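Local coordinates for hypothetical exported protein (Streptococcus pyogenes, PDB 3PSQ) that acts as a class B sortase involved in pilus assembly, probably cutting and rejoining protein chains through a cysteine thioester, at residues G99-R110 with A186-T194; F136-L147 with H165-I176. All blocks are in the same frame, centred on the assembly; numbering follows the deposited sequence.

Interaction 1. Residues G99-R110 with A186-T194; sequences GNVMFGELPNFR and ALSTCEDMT. With ZN (zinc ion), chain L; EDO (1,2-ethanediol), chain E.
Asp192 OD2 is held by the amide of Asn100, whose ND2 donates to it across 3.1 Å in an almost straight bond of 175°. The oxygen is met nearly along its C-O axis, and amide and carboxylate are only 6° from coplanar. A water lies within hydrogen-bonding distance of both Asn100 OD1 and the same oxygen, while ND2 also bonds the backbone of His96. This is the active-site end of the sortase beta-barrel, where strand 184-190 delivers Cys190, the predicted thioester nucleophile. Here its sulfur is taken up by a zinc ion, with SG at 2.3 Å; the other carboxylate oxygen of Asp192, His96 and a water complete the site. Asp192 thus serves metal and helix at once, a task suited to a two-oxygen group.

Deeper in, helix 96-102 presses on the strand through Gly99, whose CA lies 3.2 Å from Thr189 OG1; with no side chain between them, the helix backbone itself rests on the strand, and the hydroxyl bonds Ala94 O. Thr189 turns its methyl CG2 to Phe103 CB. The flat Phe103 ring sets its edge, in plane, against Ser188 O, and its CZ reaches Leu187 CB at 4.2 Å. Leu106, in the 3-10 segment, brings CD1 onto the same Leu187 CB, extending the apolar patch. An ethanediol, probably from the crystallisation liquor, sits between Thr189 CG2 and Pro107 and donates through O2 to Cys190 O.

At the far end the long Arg110 chain, bent at its third torsion, brings its guanidinium to Glu191 with the two planes 83° apart; the salt bridge runs from NH1 to OE1 at 2.9 Å.

Interaction 2. Residues F136-L147 with H165-I176; sequences FACIQTDAFDSL and HIKQKSVQYREI. With ZN (zinc ion), chain O; EDO (1,2-ethanediol), chain D.
Strand 136-142 pairs antiparallel with 170-173, and a classic beta bulge places Val171 and Gln172 both opposite Cys138, whose O takes a 2.8 Å bond from Val171 N and a weak one from Gln172 N. Arg174 N to Phe136 O and Gln140 N to Lys169 O carry the ladder to either side of the bulge.

On the face bearing Ala137 and Ile139, the helix end closes down. Ile166 CG2 lies 3.7 Å from Ile139 CD1 and also meets Ala137 CB; the branched methyl of Ile166 reaches both residues, joining helix to sheet, whereas small Ala137 lets Tyr173 come close. Ser170 OG suits the tight return from helix to strand: it bonds Ile166 O from above the carbonyl plane, and OG itself lies 3.6 Å from Ala137 CB. Phe136 and Tyr173 run side by side, ring planes at 88°, with Tyr173 CE1 at the Phe136 edge, 3.8 Å from CD1. An ethanediol lies over one Phe136 face.

Farther along, Asp145 OD1 receives His165 NE2 at 2.8 Å, on its syn side, and also Leu147 N, an Asx turn that fixes the carboxylate. Thr141 OG1 donates to OD2 at 2.6 Å, on the anti lone pair, and Lys169 NZ makes a long salt bridge to it. These donors would probably stabilise the anion. His165 CG lies anti to its backbone N (chi1 180°), which brings the ring under Leu147: CB stands over the face, 3.9 Å from the centroid, in a CH-pi contact. With NE2 given to Asp145, ND1 binds a zinc ion at 1.9 Å.

Strand 197-205 pairs with the other edge of 136-142, helix 159-167 contributes Leu163 beside Phe136 and Tyr173, and helix 112-117 meets Gln172 and Arg174.

In the fold
Interactions 1 and 2 belong to one sheet, strand 197-205 lying between 184-190 and 130-142, and their centres are about 14 Å apart. Along the chain, interaction 2 is nested inside the loop that interaction 1 closes. Each is partly buried, but the chemistry differs: 99-110 meets 186-194 by side chains, running from an apolar interior to a zinc-bound active-site end, whereas 136-147 meets 165-176 mainly by a backbone ladder, with apolar packing under the helix and a histidine-carboxylate cluster at one end. They touch directly where Gln172 NE2 probably donates to Arg110 O at 2.7 Å, joining the 3-10 segment to the edge strand.

Interaction 1. Residues G99-R110 with A186-T194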
# COMPACT_ATOMS: atom_id res chain seq x y z
N GLY A 99 -10.75 -3.98 1.46
CA GLY A 99 -10.23 -2.97 2.35
C GLY A 99 -10.83 -3.12 3.73
O GLY A 99 -10.10 -3.12 4.74
N ASN A 100 -12.17 -3.22 3.79
CA ASN A 100 -12.87 -3.51 5.03
C ASN A 100 -12.41 -4.84 5.65
O ASN A 100 -12.23 -4.91 6.84
CB ASN A 100 -14.39 -3.52 4.83
CG ASN A 100 -15.02 -2.13 4.98
OD1 ASN A 100 -15.39 -1.72 6.07
ND2 ASN A 100 -15.13 -1.40 3.87
N VAL A 101 -12.20 -5.87 4.84
CA VAL A 101 -11.78 -7.16 5.38
C VAL A 101 -10.29 -7.21 5.85
O VAL A 101 -9.98 -7.76 6.92
CB VAL A 101 -12.09 -8.31 4.41
CG1 VAL A 101 -11.60 -9.66 4.97
CG2 VAL A 101 -13.65 -8.36 4.13
N MET A 102 -9.38 -6.61 5.06
CA MET A 102 -7.95 -6.78 5.29
C MET A 102 -7.20 -5.55 5.81
O MET A 102 -6.24 -5.70 6.57
CB MET A 102 -7.28 -7.36 4.04
CG MET A 102 -7.90 -8.66 3.58
SD MET A 102 -7.42 -9.16 1.91
CE MET A 102 -5.71 -9.61 2.19
N PHE A 103 -7.66 -4.37 5.42
CA PHE A 103 -7.04 -3.10 5.78
C PHE A 103 -7.91 -2.32 6.75
O PHE A 103 -7.87 -1.09 6.74
CB PHE A 103 -6.82 -2.23 4.51
CG PHE A 103 -5.52 -2.52 3.72
CD1 PHE A 103 -4.55 -3.38 4.19
CD2 PHE A 103 -5.26 -1.86 2.50
CE1 PHE A 103 -3.33 -3.61 3.45
CE2 PHE A 103 -4.08 -2.10 1.74
CZ PHE A 103 -3.11 -2.97 2.24
N GLY A 104 -8.74 -2.99 7.55
CA GLY A 104 -9.60 -2.28 8.49
C GLY A 104 -8.82 -1.52 9.56
O GLY A 104 -9.35 -0.61 10.18
N GLU A 105 -7.57 -1.92 9.82
CA GLU A 105 -6.77 -1.21 10.85
C GLU A 105 -6.04 0.04 10.38
O GLU A 105 -5.52 0.80 11.21
CB GLU A 105 -5.75 -2.16 11.46
CG GLU A 105 -6.38 -3.32 12.24
CD GLU A 105 -5.43 -4.48 12.37
OE1 GLU A 105 -5.12 -5.12 11.37
OE2 GLU A 105 -4.98 -4.78 13.48
N LEU A 106 -5.97 0.29 9.06
CA LEU A 106 -5.20 1.45 8.57
C LEU A 106 -5.57 2.77 9.28
O LEU A 106 -4.69 3.58 9.57
CB LEU A 106 -5.27 1.60 7.04
CG LEU A 106 -4.48 0.60 6.18
CD1 LEU A 106 -4.49 0.99 4.70
CD2 LEU A 106 -3.05 0.41 6.69
N PRO A 107 -6.87 2.99 9.57
CA PRO A 107 -7.23 4.25 10.22
C PRO A 107 -6.64 4.42 11.64
O PRO A 107 -6.76 5.50 12.22
CB PRO A 107 -8.77 4.21 10.28
CG PRO A 107 -9.15 3.26 9.25
CD PRO A 107 -8.05 2.24 9.13
N ASN A 108 -6.05 3.38 12.21
CA ASN A 108 -5.34 3.56 13.49
C ASN A 108 -4.20 4.55 13.33
O ASN A 108 -3.80 5.20 14.29
CB ASN A 108 -4.81 2.23 14.04
CG ASN A 108 -5.95 1.29 14.46
OD1 ASN A 108 -7.06 1.74 14.70
ND2 ASN A 108 -5.66 -0.01 14.51
N PHE A 109 -3.67 4.67 12.12
CA PHE A 109 -2.58 5.60 11.85
C PHE A 109 -2.98 7.07 11.92
O PHE A 109 -2.13 7.95 11.85
CB PHE A 109 -1.92 5.27 10.53
CG PHE A 109 -1.07 4.04 10.58
CD1 PHE A 109 0.20 4.08 11.14
CD2 PHE A 109 -1.54 2.84 10.08
CE1 PHE A 109 1.00 2.92 11.19
CE2 PHE A 109 -0.76 1.71 10.13
CZ PHE A 109 0.52 1.75 10.68
N ARG A 110 -4.28 7.32 12.05
CA ARG A 110 -4.80 8.67 12.29
C ARG A 110 -4.53 9.09 13.73
O ARG A 110 -4.51 10.29 14.03
CB ARG A 110 -6.31 8.73 12.02
CG ARG A 110 -6.73 8.38 10.57
CD ARG A 110 -8.27 8.25 10.40
NE ARG A 110 -8.85 9.58 10.45
CZ ARG A 110 -9.11 10.33 9.38
NH1 ARG A 110 -8.90 9.85 8.16
NH2 ARG A 110 -9.59 11.55 9.53
N ALA A 186 2.94 3.16 -0.70
CA ALA A 186 1.69 3.62 -0.15
C ALA A 186 0.74 2.42 -0.03
O ALA A 186 0.74 1.53 -0.89
CB ALA A 186 1.09 4.69 -1.05
N LEU A 187 0.02 2.37 1.07
CA LEU A 187 -1.04 1.39 1.28
C LEU A 187 -2.33 2.19 1.45
O LEU A 187 -2.38 3.15 2.22
CB LEU A 187 -0.81 0.57 2.56
CG LEU A 187 0.59 0.16 2.98
CD1 LEU A 187 0.55 -0.32 4.46
CD2 LEU A 187 1.11 -0.91 2.03
N SER A 188 -3.38 1.76 0.77
CA SER A 188 -4.59 2.57 0.67
C SER A 188 -5.88 1.74 0.51
O SER A 188 -5.90 0.65 -0.11
CB SER A 188 -4.45 3.51 -0.53
OG SER A 188 -5.47 4.49 -0.54
N THR A 189 -6.98 2.30 1.02
CA THR A 189 -8.28 1.81 0.72
C THR A 189 -9.30 2.93 0.96
O THR A 189 -8.93 4.09 1.11
CB THR A 189 -8.61 0.48 1.48
OG1 THR A 189 -9.84 -0.05 0.98
CG2 THR A 189 -8.67 0.69 2.98
N CYS A 190 -10.59 2.57 0.97
CA CYS A 190 -11.63 3.54 1.27
C CYS A 190 -11.71 3.89 2.76
O CYS A 190 -11.18 3.21 3.62
CB CYS A 190 -12.98 3.01 0.82
SG CYS A 190 -13.46 1.46 1.61
N GLU A 191 -12.39 4.99 3.05
CA GLU A 191 -12.76 5.30 4.40
C GLU A 191 -14.25 5.66 4.35
O GLU A 191 -14.60 6.81 4.09
CB GLU A 191 -11.90 6.45 4.92
CG GLU A 191 -11.95 6.68 6.42
CD GLU A 191 -10.61 7.16 6.95
OE1 GLU A 191 -9.93 7.94 6.23
OE2 GLU A 191 -10.23 6.74 8.08
N ASP A 192 -15.12 4.67 4.56
CA ASP A 192 -16.58 4.83 4.34
C ASP A 192 -17.31 5.83 5.26
O ASP A 192 -18.53 5.98 5.13
CB ASP A 192 -17.33 3.49 4.43
CG ASP A 192 -16.78 2.45 3.48
OD1 ASP A 192 -16.59 2.74 2.27
OD2 ASP A 192 -16.53 1.33 3.97
N MET A 193 -16.59 6.48 6.18
CA MET A 193 -17.28 7.50 6.97
C MET A 193 -17.26 8.88 6.34
O MET A 193 -18.07 9.71 6.71
CB MET A 193 -16.78 7.54 8.42
CG MET A 193 -17.09 6.27 9.23
SD MET A 193 -18.87 5.89 9.43
CE MET A 193 -19.09 4.47 8.35
N THR A 194 -16.37 9.14 5.38
CA THR A 194 -16.34 10.46 4.70
C THR A 194 -16.61 10.36 3.18
O THR A 194 -16.54 9.26 2.62
CB THR A 194 -15.03 11.28 4.99
OG1 THR A 194 -13.87 10.51 4.65
CG2 THR A 194 -14.95 11.67 6.45
ZN ZN L . -15.68 1.41 1.16
C1 EDO E . -11.05 0.06 5.69
O1 EDO E . -12.42 0.15 6.09
C2 EDO E . -10.24 1.17 6.35
O2 EDO E . -10.93 2.45 6.40
O HOH W 1 -15.91 0.89 7.06
O HOH W 2 -16.29 2.54 -0.71

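Interaction 2. Residues F136-L147 with H165-I176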
# COMPACT_ATOMS: atom_id res chain seq x y z
N PHE A 136 5.91 7.79 7.09
CA PHE A 136 6.01 9.20 7.46
C PHE A 136 4.70 9.97 7.39
O PHE A 136 4.65 11.09 7.85
CB PHE A 136 7.09 9.94 6.65
CG PHE A 136 6.82 10.03 5.18
CD1 PHE A 136 6.08 11.09 4.66
CD2 PHE A 136 7.30 9.07 4.32
CE1 PHE A 136 5.82 11.17 3.29
CE2 PHE A 136 7.06 9.14 2.94
CZ PHE A 136 6.32 10.19 2.43
N ALA A 137 3.63 9.40 6.84
CA ALA A 137 2.35 10.12 6.77
C ALA A 137 1.14 9.21 6.77
O ALA A 137 1.16 8.12 6.21
CB ALA A 137 2.31 11.03 5.53
N CYS A 138 0.07 9.70 7.41
CA CYS A 138 -1.26 9.15 7.26
C CYS A 138 -2.12 10.21 6.61
O CYS A 138 -2.27 11.31 7.16
CB CYS A 138 -1.84 8.83 8.63
SG CYS A 138 -3.42 7.98 8.56
N ILE A 139 -2.71 9.90 5.47
CA ILE A 139 -3.40 10.90 4.62
C ILE A 139 -4.91 10.67 4.54
O ILE A 139 -5.39 9.53 4.44
CB ILE A 139 -2.80 10.82 3.19
CG1 ILE A 139 -1.30 11.19 3.21
CG2 ILE A 139 -3.61 11.62 2.16
CD1 ILE A 139 -0.49 10.54 2.12
N GLN A 140 -5.68 11.75 4.61
CA GLN A 140 -7.10 11.66 4.30
C GLN A 140 -7.36 12.42 3.02
O GLN A 140 -7.10 13.63 2.89
CB GLN A 140 -8.02 12.17 5.41
CG GLN A 140 -9.50 12.23 4.96
CD GLN A 140 -10.29 10.93 5.19
OE1 GLN A 140 -10.40 10.07 4.30
NE2 GLN A 140 -10.85 10.79 6.39
N THR A 141 -7.84 11.69 2.04
CA THR A 141 -8.08 12.28 0.77
C THR A 141 -9.35 11.62 0.26
O THR A 141 -10.08 11.01 1.03
CB THR A 141 -6.85 12.10 -0.15
OG1 THR A 141 -7.08 12.80 -1.35
CG2 THR A 141 -6.58 10.63 -0.49
N ASP A 142 -9.65 11.78 -1.02
CA ASP A 142 -10.81 11.09 -1.57
C ASP A 142 -10.47 10.39 -2.89
O ASP A 142 -9.32 10.49 -3.37
CB ASP A 142 -11.99 12.04 -1.71
CG ASP A 142 -11.72 13.14 -2.68
OD1 ASP A 142 -11.01 12.91 -3.68
OD2 ASP A 142 -12.25 14.24 -2.47
N ALA A 143 -11.45 9.70 -3.46
CA ALA A 143 -11.26 8.89 -4.66
C ALA A 143 -10.70 9.71 -5.82
O ALA A 143 -10.18 9.14 -6.78
CB ALA A 143 -12.59 8.23 -5.07
N PHE A 144 -10.77 11.04 -5.71
CA PHE A 144 -10.45 11.90 -6.84
C PHE A 144 -9.20 12.69 -6.65
O PHE A 144 -8.97 13.63 -7.38
CB PHE A 144 -11.64 12.80 -7.23
CG PHE A 144 -12.88 12.01 -7.49
CD1 PHE A 144 -13.07 11.35 -8.72
CD2 PHE A 144 -13.81 11.81 -6.47
CE1 PHE A 144 -14.18 10.53 -8.91
CE2 PHE A 144 -14.91 11.02 -6.66
CZ PHE A 144 -15.10 10.37 -7.87
N ASP A 145 -8.39 12.28 -5.66
CA ASP A 145 -7.03 12.79 -5.49
C ASP A 145 -6.26 12.83 -6.82
O ASP A 145 -6.07 11.81 -7.48
CB ASP A 145 -6.27 11.93 -4.48
CG ASP A 145 -5.00 12.62 -4.01
OD1 ASP A 145 -4.12 12.88 -4.86
OD2 ASP A 145 -4.89 12.90 -2.79
N SER A 146 -5.83 14.03 -7.19
CA SER A 146 -5.20 14.26 -8.50
C SER A 146 -3.77 13.71 -8.65
O SER A 146 -3.17 13.79 -9.72
CB SER A 146 -5.23 15.74 -8.85
OG SER A 146 -4.37 16.45 -7.97
N LEU A 147 -3.22 13.12 -7.59
CA LEU A 147 -1.84 12.69 -7.66
C LEU A 147 -1.59 11.26 -7.18
O LEU A 147 -0.88 10.50 -7.83
CB LEU A 147 -0.98 13.67 -6.87
CG LEU A 147 0.52 13.40 -6.94
CD1 LEU A 147 0.97 13.50 -8.39
CD2 LEU A 147 1.28 14.38 -6.05
N HIS A 165 1.93 18.09 -1.48
CA HIS A 165 0.62 17.55 -1.76
C HIS A 165 0.19 16.65 -0.60
O HIS A 165 -0.94 16.74 -0.11
CB HIS A 165 0.64 16.70 -3.04
CG HIS A 165 -0.69 16.11 -3.38
ND1 HIS A 165 -1.63 16.78 -4.11
CD2 HIS A 165 -1.23 14.91 -3.08
CE1 HIS A 165 -2.70 16.01 -4.27
NE2 HIS A 165 -2.48 14.87 -3.65
N ILE A 166 1.11 15.78 -0.19
CA ILE A 166 0.88 14.85 0.90
C ILE A 166 0.69 15.61 2.22
O ILE A 166 -0.33 15.46 2.87
CB ILE A 166 2.06 13.85 1.03
CG1 ILE A 166 2.00 12.82 -0.09
CG2 ILE A 166 2.06 13.19 2.41
CD1 ILE A 166 3.29 12.02 -0.22
N LYS A 167 1.68 16.42 2.58
CA LYS A 167 1.62 17.26 3.77
C LYS A 167 0.26 17.90 4.04
O LYS A 167 -0.23 17.86 5.15
CB LYS A 167 2.69 18.35 3.72
CG LYS A 167 2.94 18.97 5.09
CD LYS A 167 3.83 20.22 5.05
CE LYS A 167 3.78 20.98 6.42
NZ LYS A 167 4.77 22.13 6.53
N GLN A 168 -0.37 18.51 3.04
CA GLN A 168 -1.59 19.28 3.25
C GLN A 168 -2.83 18.38 3.42
O GLN A 168 -3.92 18.86 3.78
CB GLN A 168 -1.78 20.29 2.12
CG GLN A 168 -2.47 19.77 0.87
CD GLN A 168 -3.75 20.51 0.61
OE1 GLN A 168 -4.65 20.03 -0.08
NE2 GLN A 168 -3.83 21.72 1.16
N LYS A 169 -2.67 17.09 3.16
CA LYS A 169 -3.76 16.15 3.31
C LYS A 169 -3.51 15.16 4.44
O LYS A 169 -4.29 14.23 4.63
CB LYS A 169 -4.03 15.43 1.99
CG LYS A 169 -4.73 16.36 1.04
CD LYS A 169 -4.85 15.85 -0.34
CE LYS A 169 -5.54 16.91 -1.18
NZ LYS A 169 -6.38 16.29 -2.23
N SER A 170 -2.43 15.38 5.19
CA SER A 170 -2.04 14.46 6.24
C SER A 170 -2.70 14.77 7.56
O SER A 170 -2.85 15.93 7.95
CB SER A 170 -0.52 14.45 6.40
OG SER A 170 0.12 13.85 5.28
N VAL A 171 -3.12 13.70 8.24
CA VAL A 171 -3.65 13.78 9.60
C VAL A 171 -2.49 13.56 10.59
O VAL A 171 -2.51 14.10 11.68
CB VAL A 171 -4.77 12.71 9.83
CG1 VAL A 171 -5.21 12.69 11.29
CG2 VAL A 171 -5.95 12.98 8.92
N GLN A 172 -1.54 12.70 10.21
CA GLN A 172 -0.26 12.61 10.91
C GLN A 172 0.92 12.69 9.91
O GLN A 172 0.81 12.22 8.78
CB GLN A 172 -0.18 11.32 11.73
CG GLN A 172 -1.33 11.08 12.67
CD GLN A 172 -1.40 12.08 13.81
OE1 GLN A 172 -0.46 12.83 14.04
NE2 GLN A 172 -2.53 12.09 14.51
N TYR A 173 2.02 13.30 10.33
CA TYR A 173 3.20 13.48 9.46
C TYR A 173 4.49 13.56 10.28
O TYR A 173 4.48 14.01 11.44
CB TYR A 173 3.03 14.77 8.67
CG TYR A 173 4.02 14.97 7.55
CD1 TYR A 173 3.81 14.40 6.30
CD2 TYR A 173 5.16 15.76 7.73
CE1 TYR A 173 4.71 14.60 5.26
CE2 TYR A 173 6.07 15.98 6.67
CZ TYR A 173 5.83 15.38 5.45
OH TYR A 173 6.68 15.57 4.39
N ARG A 174 5.60 13.09 9.72
CA ARG A 174 6.91 13.27 10.33
C ARG A 174 7.93 13.55 9.23
O ARG A 174 7.84 12.97 8.16
CB ARG A 174 7.31 12.05 11.18
CG ARG A 174 7.60 10.78 10.39
CD ARG A 174 8.18 9.67 11.25
NE ARG A 174 7.35 9.45 12.44
CZ ARG A 174 6.49 8.45 12.60
NH1 ARG A 174 5.80 8.35 13.73
NH2 ARG A 174 6.34 7.55 11.64
N GLU A 175 8.87 14.45 9.50
CA GLU A 175 9.98 14.75 8.59
C GLU A 175 11.05 13.68 8.69
O GLU A 175 11.63 13.49 9.76
CB GLU A 175 10.66 16.06 9.00
CG GLU A 175 9.75 17.28 9.07
CD GLU A 175 9.35 17.81 7.69
OE1 GLU A 175 10.15 17.66 6.73
OE2 GLU A 175 8.22 18.37 7.58
N ILE A 176 11.34 12.98 7.60
CA ILE A 176 12.52 12.12 7.59
C ILE A 176 13.49 12.50 6.45
O ILE A 176 13.07 13.16 5.50
CB ILE A 176 12.16 10.59 7.61
CG1 ILE A 176 11.40 10.17 6.35
CG2 ILE A 176 11.37 10.22 8.89
CD1 ILE A 176 11.19 8.66 6.24
ZN ZN O . -1.65 18.58 -4.85
C1 EDO D . 10.00 12.57 3.52
O1 EDO D . 11.05 13.53 3.54
C2 EDO D . 8.94 13.03 4.50
O2 EDO D . 9.43 12.74 5.81